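Local coordinates for protein N-acyl-D-glutamate deacylase (Bordetella bronchiseptica, PDB 3GIP) that probably hydrolyses the amide bond of N-acyl-D-glutamate to release D-glutamate, as a zinc-binding deacylase of the amidohydrolase superfamily, at residues L151-D156 against Q166-D171; A175-G180 against A205-E210; A262-I267 against V277-Y282; M346-V351 against G386-E391. One frame throughout, in Å; residues are numbered along the deposited sequence.

Contact 1. Residues L151-D156 against Q166-D171; sequences LAAMRD and QQAMQD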
loop_
_atom_site.group_PDB
_atom_site.type_symbol
_atom_site.label_atom_id
_atom_site.label_comp_id
_atom_site.label_asym_id
_atom_site.label_seq_id
_atom_site.Cartn_x
_atom_site.Cartn_y
_atom_site.Cartn_z
ATOM N N LEU A 151 12.266 -3.456 17.776
ATOM C CA LEU A 151 12.684 -4.843 17.961
ATOM C C LEU A 151 14.170 -5.058 17.714
ATOM O O LEU A 151 14.755 -6.020 18.215
ATOM C CB LEU A 151 11.881 -5.765 17.045
ATOM C CG LEU A 151 10.369 -5.779 17.283
ATOM C CD1 LEU A 151 9.700 -6.606 16.201
ATOM C CD2 LEU A 151 10.060 -6.336 18.668
ATOM N N ALA A 152 14.777 -4.165 16.942
ATOM C CA ALA A 152 16.196 -4.275 16.627
ATOM C C ALA A 152 17.080 -3.521 17.612
ATOM O O ALA A 152 18.245 -3.878 17.809
ATOM C CB ALA A 152 16.449 -3.763 15.211
ATOM N N ALA A 153 16.525 -2.491 18.242
ATOM C CA ALA A 153 17.291 -1.668 19.168
ATOM C C ALA A 153 17.037 -1.913 20.648
ATOM O O ALA A 153 17.864 -1.549 21.485
ATOM C CB ALA A 153 17.051 -0.190 18.851
ATOM N N MET A 154 15.912 -2.538 20.980
ATOM C CA MET A 154 15.577 -2.749 22.383
ATOM C C MET A 154 15.543 -4.183 22.900
ATOM O O MET A 154 14.777 -5.020 22.418
ATOM C CB MET A 154 14.240 -2.072 22.682
ATOM C CG MET A 154 14.266 -0.572 22.446
ATOM S SD MET A 154 12.649 0.201 22.595
ATOM C CE MET A 154 12.464 0.253 24.364
ATOM N N ARG A 155 16.381 -4.442 23.899
ATOM C CA ARG A 155 16.472 -5.746 24.545
ATOM C C ARG A 155 15.091 -6.104 25.094
ATOM O O ARG A 155 14.701 -7.274 25.131
ATOM C CB ARG A 155 17.509 -5.674 25.673
ATOM C CG ARG A 155 17.560 -6.875 26.594
ATOM C CD ARG A 155 18.686 -6.700 27.607
ATOM N NE ARG A 155 18.645 -7.708 28.659
ATOM C CZ ARG A 155 17.677 -7.799 29.564
ATOM N NH1 ARG A 155 16.666 -6.941 29.545
ATOM N NH2 ARG A 155 17.722 -8.747 30.492
ATOM N N ASP A 156 14.358 -5.078 25.519
ATOM C CA ASP A 156 13.003 -5.242 26.030
ATOM C C ASP A 156 12.130 -4.243 25.278
ATOM O O ASP A 156 11.922 -3.116 25.730
ATOM C CB ASP A 156 12.934 -4.961 27.530
ATOM C CG ASP A 156 11.517 -5.048 28.069
ATOM O OD1 ASP A 156 10.621 -5.468 27.305
ATOM O OD2 ASP A 156 11.295 -4.702 29.250
ATOM N N GLN A 166 16.917 5.247 21.997
ATOM C CA GLN A 166 16.207 6.195 21.146
ATOM C C GLN A 166 17.160 6.646 20.047
ATOM O O GLN A 166 16.786 6.726 18.877
ATOM C CB GLN A 166 15.741 7.404 21.957
ATOM C CG GLN A 166 15.089 8.519 21.132
ATOM C CD GLN A 166 13.762 8.106 20.518
ATOM O OE1 GLN A 166 12.941 7.458 21.167
ATOM N NE2 GLN A 166 13.537 8.498 19.264
ATOM N N GLN A 167 18.404 6.933 20.423
ATOM C CA GLN A 167 19.383 7.372 19.437
ATOM C C GLN A 167 19.715 6.241 18.468
ATOM O O GLN A 167 19.974 6.482 17.288
ATOM C CB GLN A 167 20.660 7.863 20.126
ATOM C CG GLN A 167 21.634 8.563 19.187
ATOM C CD GLN A 167 21.004 9.749 18.473
ATOM O OE1 GLN A 167 20.455 10.648 19.109
ATOM N NE2 GLN A 167 21.085 9.756 17.147
ATOM N N ALA A 168 19.707 5.007 18.963
ATOM C CA ALA A 168 20.000 3.858 18.113
ATOM C C ALA A 168 18.924 3.722 17.041
ATOM O O ALA A 168 19.221 3.459 15.877
ATOM C CB ALA A 168 20.067 2.588 18.946
ATOM N N MET A 169 17.669 3.904 17.436
ATOM C CA MET A 169 16.577 3.805 16.477
ATOM C C MET A 169 16.681 4.926 15.449
ATOM O O MET A 169 16.431 4.718 14.261
ATOM C CB MET A 169 15.225 3.857 17.192
ATOM C CG MET A 169 14.949 2.638 18.064
ATOM S SD MET A 169 13.240 2.538 18.654
ATOM C CE MET A 169 13.324 3.603 20.080
ATOM N N GLN A 170 17.067 6.115 15.902
ATOM C CA GLN A 170 17.212 7.238 14.992
ATOM C C GLN A 170 18.368 6.995 14.025
ATOM O O GLN A 170 18.265 7.299 12.838
ATOM C CB GLN A 170 17.416 8.536 15.779
ATOM C CG GLN A 170 16.112 9.085 16.341
ATOM C CD GLN A 170 16.293 10.319 17.196
ATOM O OE1 GLN A 170 17.159 11.159 16.933
ATOM N NE2 GLN A 170 15.458 10.451 18.216
ATOM N N ASP A 171 19.463 6.428 14.529
ATOM C CA ASP A 171 20.612 6.145 13.676
ATOM C C ASP A 171 20.273 5.057 12.662
ATOM O O ASP A 171 20.717 5.111 11.511
ATOM C CB ASP A 171 21.819 5.715 14.516
ATOM C CG ASP A 171 22.396 6.854 15.337
ATOM O OD1 ASP A 171 22.177 8.027 14.967
ATOM O OD2 ASP A 171 23.083 6.577 16.346
#
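Ala153 lays its CB against the near end of the Met169 side chain, 3.6 Å from CG, and meets the methyl CB of Ala168 at 4.1 Å. With so little bulk here, the backbones come close: Ala153 CA and Met169 CA are 6.1 Å apart. Met169 starts with CG beside its backbone N (chi1 -68°) and bends at its third torsion, so that CE ends 4.3 Å from SD of Met154. The unbranched, flexible thioether chain suits a place where one residue must touch a small alanine with its base and a second methionine with its end. The two helices, 146-153 and 163-179, follow one another between the parallel strands 139-145 and 183-187 of the TIM barrel, and the contact packs the end of the first against the early part of the second, far from the centre of the chain. Helix 146-153 ends at Ala153, and Met154 is the first residue to leave helical geometry. Asn107 ND2 donates to both Leu151 O and Met154 O, holding this helix end in position. On the second helix, Gln166 NE2 reaches Glu200 O of helix 198-210, while toward solvent Gln167 NE2 donates to Asp171 OD1 over 3.0 Å, coming from above the carboxylate plane.

Contact 2. Residues A175-G180 against A205-E210; sequences AALEAG and ARVAAE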
loop_
_atom_site.group_PDB
_atom_site.type_symbol
_atom_site.label_atom_id
_atom_site.label_comp_id
_atom_site.label_asym_id
_atom_site.label_seq_id
_atom_site.Cartn_x
_atom_site.Cartn_y
_atom_site.Cartn_z
ATOM N N ALA A 175 20.325 5.551 8.652
ATOM C CA ALA A 175 21.031 4.658 7.747
ATOM C C ALA A 175 20.087 4.148 6.661
ATOM O O ALA A 175 20.467 4.040 5.496
ATOM C CB ALA A 175 21.620 3.486 8.522
ATOM N N ALA A 176 18.852 3.837 7.048
ATOM C CA ALA A 176 17.866 3.337 6.097
ATOM C C ALA A 176 17.555 4.408 5.055
ATOM O O ALA A 176 17.502 4.127 3.859
ATOM C CB ALA A 176 16.587 2.925 6.829
ATOM N N LEU A 177 17.358 5.639 5.514
ATOM C CA LEU A 177 17.066 6.742 4.608
ATOM C C LEU A 177 18.253 7.015 3.688
ATOM O O LEU A 177 18.080 7.307 2.505
ATOM C CB LEU A 177 16.719 8.005 5.401
ATOM C CG LEU A 177 15.498 7.912 6.324
ATOM C CD1 LEU A 177 15.215 9.279 6.925
ATOM C CD2 LEU A 177 14.284 7.426 5.534
ATOM N N GLU A 178 19.465 6.921 4.227
ATOM C CA GLU A 178 20.647 7.154 3.410
ATOM C C GLU A 178 20.754 6.054 2.356
ATOM O O GLU A 178 21.274 6.278 1.262
ATOM C CB GLU A 178 21.906 7.191 4.290
ATOM C CG GLU A 178 21.853 8.273 5.368
ATOM C CD GLU A 178 23.093 8.321 6.244
ATOM O OE1 GLU A 178 23.650 7.247 6.557
ATOM O OE2 GLU A 178 23.500 9.436 6.638
ATOM N N ALA A 179 20.238 4.871 2.685
ATOM C CA ALA A 179 20.269 3.734 1.768
ATOM C C ALA A 179 19.204 3.848 0.679
ATOM O O ALA A 179 19.264 3.142 -0.329
ATOM C CB ALA A 179 20.089 2.431 2.541
ATOM N N GLY A 180 18.223 4.723 0.884
ATOM C CA GLY A 180 17.189 4.895 -0.124
ATOM C C GLY A 180 15.750 4.720 0.326
ATOM O O GLY A 180 14.836 4.868 -0.485
ATOM N N ALA A 205 10.664 11.312 13.529
ATOM C CA ALA A 205 10.094 12.258 12.577
ATOM C C ALA A 205 11.082 13.372 12.225
ATOM O O ALA A 205 11.120 13.840 11.086
ATOM C CB ALA A 205 8.801 12.852 13.140
ATOM N N ARG A 206 11.881 13.799 13.201
ATOM C CA ARG A 206 12.865 14.850 12.949
ATOM C C ARG A 206 13.916 14.346 11.966
ATOM O O ARG A 206 14.370 15.084 11.088
ATOM C CB ARG A 206 13.550 15.287 14.249
ATOM C CG ARG A 206 12.671 16.083 15.200
ATOM C CD ARG A 206 13.521 16.864 16.203
ATOM N NE ARG A 206 14.357 15.993 17.029
ATOM C CZ ARG A 206 13.913 15.284 18.062
ATOM N NH1 ARG A 206 12.635 15.337 18.407
ATOM N NH2 ARG A 206 14.750 14.518 18.750
ATOM N N VAL A 207 14.307 13.086 12.122
ATOM C CA VAL A 207 15.292 12.481 11.237
ATOM C C VAL A 207 14.733 12.405 9.817
ATOM O O VAL A 207 15.432 12.699 8.848
ATOM C CB VAL A 207 15.670 11.058 11.714
ATOM C CG1 VAL A 207 16.604 10.398 10.712
ATOM C CG2 VAL A 207 16.327 11.132 13.087
ATOM N N ALA A 208 13.469 12.011 9.697
ATOM C CA ALA A 208 12.839 11.905 8.385
ATOM C C ALA A 208 12.633 13.289 7.767
ATOM O O ALA A 208 12.954 13.516 6.599
ATOM C CB ALA A 208 11.498 11.180 8.510
ATOM N N ALA A 209 12.107 14.211 8.563
ATOM C CA ALA A 209 11.841 15.568 8.098
ATOM C C ALA A 209 13.093 16.263 7.566
ATOM O O ALA A 209 13.044 16.951 6.544
ATOM C CB ALA A 209 11.230 16.385 9.225
ATOM N N GLU A 210 14.213 16.077 8.254
ATOM C CA GLU A 210 15.469 16.701 7.845
ATOM C C GLU A 210 15.901 16.259 6.452
ATOM O O GLU A 210 16.586 16.996 5.738
ATOM C CB GLU A 210 16.577 16.370 8.850
ATOM C CG GLU A 210 17.945 16.923 8.472
ATOM C CD GLU A 210 17.983 18.442 8.451
ATOM O OE1 GLU A 210 19.010 19.004 8.009
ATOM O OE2 GLU A 210 16.996 19.075 8.878
#
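The carbonyl oxygen of Leu177, whose side chain makes this contact, accepts from two donors: the backbone N of Gly180, 3.1 Å from Leu177 O, and NH1 of Arg213. The first belongs to a Schellman motif that ends helix 163-179. Gly180 takes a positive phi of 125°, where a CB would run into the carbonyl O of Ala179, and this explains the glycine. Across the interface the side chains meet by apolar packing alone. Leu177 sends CG beside its backbone N (chi1 -60°) and continues extended to CD1, and this single methyl does all the touching. It settles on the backbone of helix 198-210, 3.8 Å from Ala208 CA and 3.9 Å from Val207 O. On the side-chain level it meets Val207 CG1 at 4.2 Å. Ala208 matters for what it lacks: its short CB leaves the helix backbone approachable by the leucine methyl, and the same CB also packs on Cys242. Val207, branched at CB, presents CG1 to Leu177, and the valine also touches Leu173 and Gln174, earlier in helix 163-179. Strand 183-187 lies between the two helices in sequence, so they are successive members of the helical layer around the TIM barrel. With one methyl lying on main chain and no polar side chain joining 175-180 to 205-210, the contact depends on shape and burial, whereas the carbonyls of Leu177 and Val207 also accept from arginines: Arg213 for Leu177 O and Arg211 for Val207 O.

Contact 3. Residues A262-I267 against V277-Y282; sequences ATLANI and VALDIY. With FMT (formic acid), chain D.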
loop_
_atom_site.group_PDB
_atom_site.type_symbol
_atom_site.label_atom_id
_atom_site.label_comp_id
_atom_site.label_asym_id
_atom_site.label_seq_id
_atom_site.Cartn_x
_atom_site.Cartn_y
_atom_site.Cartn_z
ATOM N N ALA A 262 -14.712 14.815 10.982
ATOM C CA ALA A 262 -13.852 15.480 11.951
ATOM C C ALA A 262 -12.367 15.234 11.677
ATOM O O ALA A 262 -11.558 16.162 11.755
ATOM C CB ALA A 262 -14.203 15.015 13.360
ATOM N N THR A 263 -12.002 13.994 11.355
ATOM C CA THR A 263 -10.595 13.688 11.098
ATOM C C THR A 263 -10.082 14.376 9.841
ATOM O O THR A 263 -8.953 14.868 9.809
ATOM C CB THR A 263 -10.346 12.170 10.966
ATOM O OG1 THR A 263 -11.149 11.640 9.904
ATOM C CG2 THR A 263 -10.681 11.456 12.270
ATOM N N LEU A 264 -10.906 14.403 8.797
ATOM C CA LEU A 264 -10.515 15.054 7.555
ATOM C C LEU A 264 -10.430 16.565 7.757
ATOM O O LEU A 264 -9.625 17.239 7.115
ATOM C CB LEU A 264 -11.512 14.718 6.443
ATOM C CG LEU A 264 -11.514 13.241 6.033
ATOM C CD1 LEU A 264 -12.630 12.997 5.024
ATOM C CD2 LEU A 264 -10.158 12.860 5.447
ATOM N N ALA A 265 -11.260 17.095 8.650
ATOM C CA ALA A 265 -11.242 18.527 8.933
ATOM C C ALA A 265 -9.926 18.859 9.629
ATOM O O ALA A 265 -9.325 19.907 9.384
ATOM C CB ALA A 265 -12.423 18.908 9.826
ATOM N N ASN A 266 -9.478 17.948 10.487
ATOM C CA ASN A 266 -8.232 18.133 11.224
ATOM C C ASN A 266 -7.075 18.059 10.235
ATOM O O ASN A 266 -6.135 18.856 10.289
ATOM C CB ASN A 266 -8.099 17.040 12.286
ATOM C CG ASN A 266 -7.108 17.400 13.372
ATOM O OD1 ASN A 266 -6.491 18.463 13.340
ATOM N ND2 ASN A 266 -6.954 16.509 14.347
ATOM N N ILE A 267 -7.156 17.097 9.324
ATOM C CA ILE A 267 -6.138 16.925 8.297
ATOM C C ILE A 267 -6.065 18.199 7.457
ATOM O O ILE A 267 -4.980 18.684 7.137
ATOM C CB ILE A 267 -6.480 15.709 7.411
ATOM C CG1 ILE A 267 -6.207 14.425 8.203
ATOM C CG2 ILE A 267 -5.688 15.747 6.112
ATOM C CD1 ILE A 267 -6.640 13.149 7.508
ATOM N N VAL A 277 0.328 16.604 4.297
ATOM C CA VAL A 277 -0.416 15.462 4.798
ATOM C C VAL A 277 -1.258 14.842 3.697
ATOM O O VAL A 277 -1.912 15.545 2.924
ATOM C CB VAL A 277 -1.340 15.859 5.978
ATOM C CG1 VAL A 277 -2.366 16.876 5.522
ATOM C CG2 VAL A 277 -2.022 14.621 6.546
ATOM N N ALA A 278 -1.212 13.521 3.614
ATOM C CA ALA A 278 -1.993 12.790 2.629
ATOM C C ALA A 278 -2.554 11.555 3.318
ATOM O O ALA A 278 -2.316 11.335 4.505
ATOM C CB ALA A 278 -1.121 12.393 1.440
ATOM N N LEU A 279 -3.311 10.755 2.580
ATOM C CA LEU A 279 -3.893 9.548 3.146
ATOM C C LEU A 279 -4.200 8.571 2.027
ATOM O O LEU A 279 -4.008 8.878 0.851
ATOM C CB LEU A 279 -5.188 9.878 3.901
ATOM C CG LEU A 279 -6.339 10.488 3.083
ATOM C CD1 LEU A 279 -7.661 10.185 3.773
ATOM C CD2 LEU A 279 -6.163 11.990 2.926
ATOM N N ASP A 280 -4.659 7.383 2.398
ATOM C CA ASP A 280 -5.023 6.396 1.400
ATOM C C ASP A 280 -6.087 5.458 1.941
ATOM O O ASP A 280 -6.279 5.346 3.156
ATOM C CB ASP A 280 -3.784 5.613 0.911
ATOM C CG ASP A 280 -2.988 4.974 2.043
ATOM O OD1 ASP A 280 -3.448 3.969 2.624
ATOM O OD2 ASP A 280 -1.887 5.484 2.349
ATOM N N ILE A 281 -6.802 4.818 1.024
ATOM C CA ILE A 281 -7.841 3.861 1.383
ATOM C C ILE A 281 -7.872 2.724 0.374
ATOM O O ILE A 281 -7.267 2.807 -0.699
ATOM C CB ILE A 281 -9.273 4.499 1.361
ATOM C CG1 ILE A 281 -9.612 5.030 -0.040
ATOM C CG2 ILE A 281 -9.380 5.605 2.383
ATOM C CD1 ILE A 281 -10.274 4.013 -0.979
ATOM N N TYR A 282 -8.556 1.647 0.750
ATOM C CA TYR A 282 -8.808 0.539 -0.156
ATOM C C TYR A 282 -10.335 0.630 -0.228
ATOM O O TYR A 282 -10.987 0.991 0.753
ATOM C CB TYR A 282 -8.309 -0.813 0.390
ATOM C CG TYR A 282 -8.565 -1.082 1.849
ATOM C CD1 TYR A 282 -9.825 -1.478 2.298
ATOM C CD2 TYR A 282 -7.540 -0.958 2.784
ATOM C CE1 TYR A 282 -10.057 -1.744 3.643
ATOM C CE2 TYR A 282 -7.758 -1.219 4.128
ATOM C CZ TYR A 282 -9.019 -1.611 4.553
ATOM O OH TYR A 282 -9.237 -1.867 5.883
HETATM C C FMT D . -6.603 -2.713 7.782
HETATM O O1 FMT D . -6.843 -3.756 7.225
HETATM O O2 FMT D . -7.166 -1.583 7.344
#
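Strand 243-246, helix 260-272 and strand 277-281 form a beta-alpha-beta unit of the TIM barrel, and this contact packs its helix onto its second strand. Ile267 and Val277 meet at about a right angle, Ile267 CG2 lying 3.6 Å from Val277 CG1 and 3.9 Å from Val277 CG2. Val277 holds CG1 between its backbone N and carbonyl carbon (chi1 62°), which also brings that methyl to 3.6 Å from Ile267 O. One turn earlier on the helix, Leu264 crosses Leu279, with CD2 of the first 4.0 Å from CD1 of the second. Branched aliphatic residues suit this layer because they fill the gap between helix and strand without needing polar partners. Val277 and Leu279 face the helix; Ala278, between them, points the other way, and Asp280 turns to the zinc site, where its OD1 accepts from the backbone N of His248, a ligand of the zinc ion. Just beyond the strand, Tyr282 reaches a bound formate, probably from the crystallisation liquor, which Lys250, Arg376 and Ser288 also hold. Such a set of donors is consistent with a pocket for an anionic group. Arg376 in addition makes a cation-pi contact with the tyrosine ring. Formate O2 lies at the edge of that ring, in its plane, and Tyr282 OH donates to formate O2 over 2.6 Å.

Contact 4. Residues M346-V351 against G386-E391; sequences MDEDEV and GRYVRE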
loop_
_atom_site.group_PDB
_atom_site.type_symbol
_atom_site.label_atom_id
_atom_site.label_comp_id
_atom_site.label_asym_id
_atom_site.label_seq_id
_atom_site.Cartn_x
_atom_site.Cartn_y
_atom_site.Cartn_z
ATOM N N MET A 346 -16.993 -1.143 8.659
ATOM C CA MET A 346 -17.067 0.222 8.153
ATOM C C MET A 346 -18.305 0.485 7.304
ATOM O O MET A 346 -19.002 -0.442 6.894
ATOM C CB MET A 346 -15.812 0.559 7.339
ATOM C CG MET A 346 -14.508 0.554 8.141
ATOM S SD MET A 346 -13.594 -1.006 8.062
ATOM C CE MET A 346 -12.750 -0.816 6.491
ATOM N N ASP A 347 -18.564 1.766 7.058
ATOM C CA ASP A 347 -19.697 2.212 6.249
ATOM C C ASP A 347 -19.155 2.556 4.865
ATOM O O ASP A 347 -18.355 3.482 4.717
ATOM C CB ASP A 347 -20.331 3.447 6.898
ATOM C CG ASP A 347 -21.467 4.038 6.074
ATOM O OD1 ASP A 347 -21.825 3.464 5.021
ATOM O OD2 ASP A 347 -22.004 5.085 6.489
ATOM N N GLU A 348 -19.582 1.804 3.854
ATOM C CA GLU A 348 -19.110 2.036 2.492
ATOM C C GLU A 348 -19.291 3.480 2.036
ATOM O O GLU A 348 -18.464 4.004 1.295
ATOM C CB GLU A 348 -19.824 1.108 1.507
ATOM C CG GLU A 348 -19.220 1.138 0.108
ATOM C CD GLU A 348 -20.052 0.385 -0.913
ATOM O OE1 GLU A 348 -20.597 -0.685 -0.569
ATOM O OE2 GLU A 348 -20.151 0.857 -2.067
ATOM N N ASP A 349 -20.367 4.133 2.460
ATOM C CA ASP A 349 -20.569 5.517 2.041
ATOM C C ASP A 349 -19.464 6.405 2.594
ATOM O O ASP A 349 -19.074 7.383 1.960
ATOM C CB ASP A 349 -21.933 6.049 2.497
ATOM C CG ASP A 349 -23.088 5.407 1.757
ATOM O OD1 ASP A 349 -22.903 5.008 0.587
ATOM O OD2 ASP A 349 -24.189 5.321 2.342
ATOM N N GLU A 350 -18.964 6.065 3.780
ATOM C CA GLU A 350 -17.892 6.839 4.392
ATOM C C GLU A 350 -16.567 6.550 3.690
ATOM O O GLU A 350 -15.761 7.459 3.487
ATOM C CB GLU A 350 -17.776 6.518 5.884
ATOM C CG GLU A 350 -16.645 7.264 6.579
ATOM C CD GLU A 350 -16.919 7.482 8.049
ATOM O OE1 GLU A 350 -17.323 6.514 8.724
ATOM O OE2 GLU A 350 -16.727 8.619 8.530
ATOM N N VAL A 351 -16.336 5.288 3.336
ATOM C CA VAL A 351 -15.111 4.920 2.633
ATOM C C VAL A 351 -15.043 5.765 1.368
ATOM O O VAL A 351 -13.994 6.303 1.012
ATOM C CB VAL A 351 -15.111 3.433 2.221
ATOM C CG1 VAL A 351 -13.842 3.115 1.446
ATOM C CG2 VAL A 351 -15.216 2.545 3.453
ATOM N N GLY A 386 -13.880 0.736 -11.462
ATOM C CA GLY A 386 -15.186 0.237 -11.852
ATOM C C GLY A 386 -16.345 0.599 -10.943
ATOM O O GLY A 386 -17.389 1.042 -11.418
ATOM N N ARG A 387 -16.166 0.420 -9.639
ATOM C CA ARG A 387 -17.227 0.688 -8.669
ATOM C C ARG A 387 -17.309 2.144 -8.212
ATOM O O ARG A 387 -18.392 2.729 -8.174
ATOM C CB ARG A 387 -17.037 -0.233 -7.455
ATOM C CG ARG A 387 -18.140 -0.211 -6.393
ATOM C CD ARG A 387 -17.766 -1.178 -5.261
ATOM N NE ARG A 387 -18.754 -1.263 -4.184
ATOM C CZ ARG A 387 -19.839 -2.031 -4.219
ATOM N NH1 ARG A 387 -20.091 -2.786 -5.281
ATOM N NH2 ARG A 387 -20.666 -2.060 -3.180
ATOM N N TYR A 388 -16.172 2.738 -7.868
ATOM C CA TYR A 388 -16.171 4.117 -7.392
ATOM C C TYR A 388 -16.232 5.171 -8.491
ATOM O O TYR A 388 -16.845 6.226 -8.315
ATOM C CB TYR A 388 -14.946 4.353 -6.495
ATOM C CG TYR A 388 -15.055 3.723 -5.117
ATOM C CD1 TYR A 388 -16.025 2.758 -4.838
ATOM C CD2 TYR A 388 -14.186 4.092 -4.088
ATOM C CE1 TYR A 388 -16.131 2.178 -3.571
ATOM C CE2 TYR A 388 -14.284 3.515 -2.817
ATOM C CZ TYR A 388 -15.257 2.562 -2.566
ATOM O OH TYR A 388 -15.367 1.992 -1.312
ATOM N N VAL A 389 -15.618 4.886 -9.632
ATOM C CA VAL A 389 -15.619 5.837 -10.730
ATOM C C VAL A 389 -16.748 5.593 -11.731
ATOM O O VAL A 389 -17.672 6.402 -11.831
ATOM C CB VAL A 389 -14.260 5.832 -11.466
ATOM C CG1 VAL A 389 -14.310 6.756 -12.677
ATOM C CG2 VAL A 389 -13.162 6.285 -10.511
ATOM N N ARG A 390 -16.698 4.480 -12.455
ATOM C CA ARG A 390 -17.732 4.216 -13.454
ATOM C C ARG A 390 -19.136 4.065 -12.875
ATOM O O ARG A 390 -20.091 4.656 -13.389
ATOM C CB ARG A 390 -17.389 2.972 -14.283
ATOM C CG ARG A 390 -18.339 2.771 -15.470
ATOM C CD ARG A 390 -17.932 1.597 -16.342
ATOM N NE ARG A 390 -17.891 0.352 -15.583
ATOM C CZ ARG A 390 -16.779 -0.317 -15.293
ATOM N NH1 ARG A 390 -15.598 0.131 -15.704
ATOM N NH2 ARG A 390 -16.852 -1.433 -14.580
ATOM N N GLU A 391 -19.264 3.283 -11.809
ATOM C CA GLU A 391 -20.570 3.052 -11.197
ATOM C C GLU A 391 -21.098 4.172 -10.301
ATOM O O GLU A 391 -22.224 4.638 -10.486
ATOM C CB GLU A 391 -20.551 1.730 -10.417
ATOM C CG GLU A 391 -20.564 0.493 -11.312
ATOM C CD GLU A 391 -20.329 -0.809 -10.558
ATOM O OE1 GLU A 391 -20.499 -0.841 -9.319
ATOM O OE2 GLU A 391 -19.983 -1.814 -11.216
#
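Glu348 and Arg387 form a salt bridge, reaching for each other from opposite directions, each with CG anti to its backbone N (chi1 -171° for Glu348) and an extended chain, so that two long side chains span backbones too far apart for short ones. Arg387 NH2 donates to Glu348 OE1 over 3.0 Å at a fairly straight 162°, on the syn side but tilted out of the carboxylate plane, and the acceptor lies in the guanidinium plane. A second, weak bond runs from Arg387 NE to Glu348 OE2 at 3.3 Å. Since the two flat groups are turned 46° against each other, they do not form an ideal coplanar pair. Glu348 OE2 has a further salt bridge to Lys352, which probably helps to keep the carboxylate ionised.

Packing comes from Val351 and Tyr388. Val351 meets the edge of the ring, its CG1 3.3 Å from Tyr388 OH and 4.3 Å from Tyr388 CZ. The hydroxyl is buried here and has no polar partner in the model, so the tyrosine contributes mainly by its length and its flat bulk.

Within the segments, Asp347, the N-cap of helix 348-356, accepts from Asp349 N at OD1 over 3.0 Å, from above the carboxylate plane, and a wider pi-type turn closes 386-391 through backbone Glu391 N to Gly386 O.

In the fold, the contact ties the start of helix 348-356 to the end of helix 376-391; Tyr388 also packs on Lys352, Phe355 and Pro283, while Glu350 bonds to Gly258, just before helix 260-272, and Ser260 at its start.

How the contacts relate
Contacts 1 and 2 share helix 163-179 and touch where Gln170 packs on Val207; both belong to the helical layer of the barrel, contact 1 partly buried and the farthest from the chain's centre, contact 2 buried. Contact 3 lies deepest, joining helix to strand with branched aliphatic side chains, and its strand leads to the formate. Contact 4, about 41 Å from contact 1 between centres and on the opposite side of the chain's centre, adds an ion pair between two partly exposed residues. It touches contact 3 through Tyr282, whose O meets Val351 CG1. Thus alanines let helices approach in contacts 1 and 2, beside methionines in one and a leucine and a valine in the other, whereas charge appears only across contact 4.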